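Local coordinates for protein aminopeptidase (Aneurinibacillus sp., PDB 2EK8) that probably removes amino-terminal residues from peptides as a zinc-dependent metalloexopeptidase of the M28 family, and carries a PA domain as well, at residues N220-I225 / K292-M297. Numbering follows the deposited sequence.
Sequences NDIIII and KRTIGM
Ile-222 and Ile-224 pair in parallel with Thr-294 and Met-297, three residues apart against two, so Ile-295 is the extra residue of a beta bulge. Ile-222 N donates to Arg-293 O (2.9 Å), Ile-295 N returns a bond to Ile-222 O, and Ile-224 N reaches Gly-296 O at 3.0 Å, the straightest of the three at 167°. Packing is close where buried Ile-222 and Ile-224 meet Thr-294 and Met-297: beta-branched isoleucines suit extended backbone, and Ile-224 CB rests on Met-297 CG (3.9 Å), a slim methylene. Ile-223 points to the opposite face, and the end of Ile-295 comes in beside it, CG1 to CG1 3.6 Å.

The solvent end is polar. Partly exposed Asp-221 lays CG against Ile-295 CG2. Arg-293, long enough to span two partners, bends at chi3; its NH1 donates to Asn-220 O (2.9 Å), tilted from the carbonyl plane, while Ile-222 CG1 lies over one guanidinium face; NE forms a salt bridge with Asp-289. A leucine here would probably leave Asn-220 O without this donor and Asp-289 without this salt bridge.

Strand 222-228 lies between strands 263-269 and 294-300, helix 382-400 touches Ile-223, and Phe-351 of helix 348-352 packs on Ile-224 and Met-297.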
ATOM      1  N   ASN A 220     -21.194   8.726  19.848  1.00 20.38           N
ATOM      2  CA  ASN A 220     -20.328   9.695  19.199  1.00 20.94           C
ATOM      3  C   ASN A 220     -19.157   8.935  18.579  1.00 19.82           C
ATOM      4  O   ASN A 220     -18.137   9.530  18.227  1.00 19.47           O
ATOM      5  CB  ASN A 220     -19.832  10.736  20.209  1.00 22.86           C
ATOM      6  CG  ASN A 220     -18.816  10.175  21.180  1.00 25.78           C
ATOM      7  OD1 ASN A 220     -18.861   9.001  21.539  1.00 29.51           O
ATOM      8  ND2 ASN A 220     -17.897  11.025  21.626  1.00 32.13           N
ATOM      9  N   ASP A 221     -19.321   7.617  18.438  1.00 17.63           N
ATOM     10  CA  ASP A 221     -18.278   6.765  17.859  1.00 16.92           C
ATOM     11  C   ASP A 221     -18.154   6.935  16.348  1.00 15.03           C
ATOM     12  O   ASP A 221     -19.123   7.263  15.661  1.00 16.00           O
ATOM     13  CB  ASP A 221     -18.545   5.276  18.128  1.00 16.63           C
ATOM     14  CG  ASP A 221     -18.457   4.901  19.595  1.00 19.74           C
ATOM     15  OD1 ASP A 221     -17.873   5.663  20.392  1.00 19.43           O
ATOM     16  OD2 ASP A 221     -18.968   3.816  19.943  1.00 18.85           O
ATOM     17  N   ILE A 222     -16.953   6.690  15.840  1.00 13.62           N
ATOM     18  CA  ILE A 222     -16.675   6.782  14.414  1.00 13.90           C
ATOM     19  C   ILE A 222     -15.971   5.516  13.942  1.00 12.50           C
ATOM     20  O   ILE A 222     -15.085   5.000  14.622  1.00 12.67           O
ATOM     21  CB  ILE A 222     -15.722   7.952  14.080  1.00 13.55           C
ATOM     22  CG1 ILE A 222     -16.254   9.261  14.662  1.00 19.18           C
ATOM     23  CG2 ILE A 222     -15.530   8.048  12.567  1.00 14.19           C
ATOM     24  CD1 ILE A 222     -17.619   9.631  14.196  1.00 24.77           C
ATOM     25  N   ILE A 223     -16.379   5.010  12.783  1.00 13.01           N
ATOM     26  CA  ILE A 223     -15.721   3.853  12.198  1.00 13.30           C
ATOM     27  C   ILE A 223     -15.378   4.238  10.765  1.00 12.95           C
ATOM     28  O   ILE A 223     -16.200   4.806  10.053  1.00 11.61           O
ATOM     29  CB  ILE A 223     -16.609   2.597  12.170  1.00 13.39           C
ATOM     30  CG1 ILE A 223     -16.825   2.077  13.596  1.00 14.15           C
ATOM     31  CG2 ILE A 223     -15.949   1.525  11.306  1.00 15.03           C
ATOM     32  CD1 ILE A 223     -17.582   0.756  13.669  1.00 14.22           C
ATOM     33  N   ILE A 224     -14.152   3.935  10.361  1.00 12.35           N
ATOM     34  CA  ILE A 224     -13.694   4.241   9.015  1.00 12.01           C
ATOM     35  C   ILE A 224     -13.500   2.941   8.251  1.00 12.27           C
ATOM     36  O   ILE A 224     -12.920   1.991   8.776  1.00 12.90           O
ATOM     37  CB  ILE A 224     -12.342   4.997   9.047  1.00 11.57           C
ATOM     38  CG1 ILE A 224     -12.514   6.350   9.752  1.00 11.74           C
ATOM     39  CG2 ILE A 224     -11.808   5.182   7.622  1.00 12.11           C
ATOM     40  CD1 ILE A 224     -11.224   7.165   9.855  1.00 11.66           C
ATOM     41  N   ILE A 225     -14.019   2.888   7.026  1.00 11.78           N
ATOM     42  CA  ILE A 225     -13.850   1.715   6.168  1.00 11.66           C
ATOM     43  C   ILE A 225     -13.115   2.256   4.949  1.00 11.10           C
ATOM     44  O   ILE A 225     -13.629   3.137   4.253  1.00 11.45           O
ATOM     45  CB  ILE A 225     -15.193   1.117   5.684  1.00 11.36           C
ATOM     46  CG1 ILE A 225     -16.039   0.648   6.874  1.00 13.78           C
ATOM     47  CG2 ILE A 225     -14.923  -0.061   4.742  1.00 11.73           C
ATOM     48  CD1 ILE A 225     -16.771   1.769   7.589  1.00 15.65           C
ATOM     49  N   LYS A 292      -9.901  10.509  18.923  1.00 16.03           N
ATOM     50  CA  LYS A 292     -10.272   9.759  20.118  1.00 17.26           C
ATOM     51  C   LYS A 292     -11.602   9.024  19.963  1.00 16.73           C
ATOM     52  O   LYS A 292     -11.831   8.008  20.620  1.00 16.85           O
ATOM     53  CB  LYS A 292     -10.325  10.679  21.347  1.00 18.27           C
ATOM     54  CG  LYS A 292     -11.548  11.566  21.443  1.00 24.20           C
ATOM     55  CD  LYS A 292     -11.588  12.268  22.795  1.00 30.05           C
ATOM     56  CE  LYS A 292     -12.883  13.041  22.994  1.00 34.36           C
ATOM     57  NZ  LYS A 292     -12.904  13.760  24.300  1.00 35.32           N
ATOM     58  N   ARG A 293     -12.469   9.521  19.086  1.00 15.87           N
ATOM     59  CA  ARG A 293     -13.775   8.905  18.877  1.00 15.54           C
ATOM     60  C   ARG A 293     -13.815   7.808  17.814  1.00 15.04           C
ATOM     61  O   ARG A 293     -14.816   7.098  17.691  1.00 14.00           O
ATOM     62  CB  ARG A 293     -14.809   9.975  18.531  1.00 16.83           C
ATOM     63  CG  ARG A 293     -15.101  10.927  19.676  1.00 17.29           C
ATOM     64  CD  ARG A 293     -16.255  11.853  19.335  1.00 23.65           C
ATOM     65  NE  ARG A 293     -15.949  12.755  18.230  1.00 24.34           N
ATOM     66  CZ  ARG A 293     -16.658  12.831  17.109  1.00 26.97           C
ATOM     67  NH1 ARG A 293     -17.720  12.054  16.938  1.00 27.56           N
ATOM     68  NH2 ARG A 293     -16.316  13.697  16.165  1.00 24.47           N
ATOM     69  N   THR A 294     -12.745   7.676  17.042  1.00 14.04           N
ATOM     70  CA  THR A 294     -12.694   6.641  16.011  1.00 13.89           C
ATOM     71  C   THR A 294     -12.356   5.313  16.683  1.00 13.96           C
ATOM     72  O   THR A 294     -11.205   5.061  17.054  1.00 14.59           O
ATOM     73  CB  THR A 294     -11.643   6.990  14.945  1.00 13.84           C
ATOM     74  OG1 THR A 294     -11.990   8.245  14.348  1.00 14.28           O
ATOM     75  CG2 THR A 294     -11.605   5.923  13.855  1.00 15.97           C
ATOM     76  N   ILE A 295     -13.365   4.462  16.835  1.00 13.92           N
ATOM     77  CA  ILE A 295     -13.177   3.181  17.503  1.00 14.66           C
ATOM     78  C   ILE A 295     -12.520   2.121  16.640  1.00 13.80           C
ATOM     79  O   ILE A 295     -12.065   1.094  17.146  1.00 14.31           O
ATOM     80  CB  ILE A 295     -14.520   2.637  18.050  1.00 15.63           C
ATOM     81  CG1 ILE A 295     -15.517   2.435  16.907  1.00 15.92           C
ATOM     82  CG2 ILE A 295     -15.090   3.619  19.068  1.00 15.42           C
ATOM     83  CD1 ILE A 295     -16.827   1.766  17.342  1.00 16.90           C
ATOM     84  N   GLY A 296     -12.455   2.368  15.336  1.00 12.50           N
ATOM     85  CA  GLY A 296     -11.823   1.397  14.465  1.00 11.59           C
ATOM     86  C   GLY A 296     -11.761   1.809  13.011  1.00 11.47           C
ATOM     87  O   GLY A 296     -12.631   2.524  12.517  1.00 10.34           O
ATOM     88  N   MET A 297     -10.713   1.356  12.334  1.00 10.70           N
ATOM     89  CA  MET A 297     -10.520   1.629  10.921  1.00 11.13           C
ATOM     90  C   MET A 297     -10.295   0.278  10.248  1.00 11.18           C
ATOM     91  O   MET A 297      -9.399  -0.470  10.634  1.00 11.59           O
ATOM     92  CB  MET A 297      -9.309   2.548  10.717  1.00 11.19           C
ATOM     93  CG  MET A 297      -9.059   2.977   9.272  1.00 13.27           C
ATOM     94  SD  MET A 297      -8.126   1.777   8.310  1.00 13.82           S
ATOM     95  CE  MET A 297      -8.407   2.383   6.642  1.00 24.47           C
TER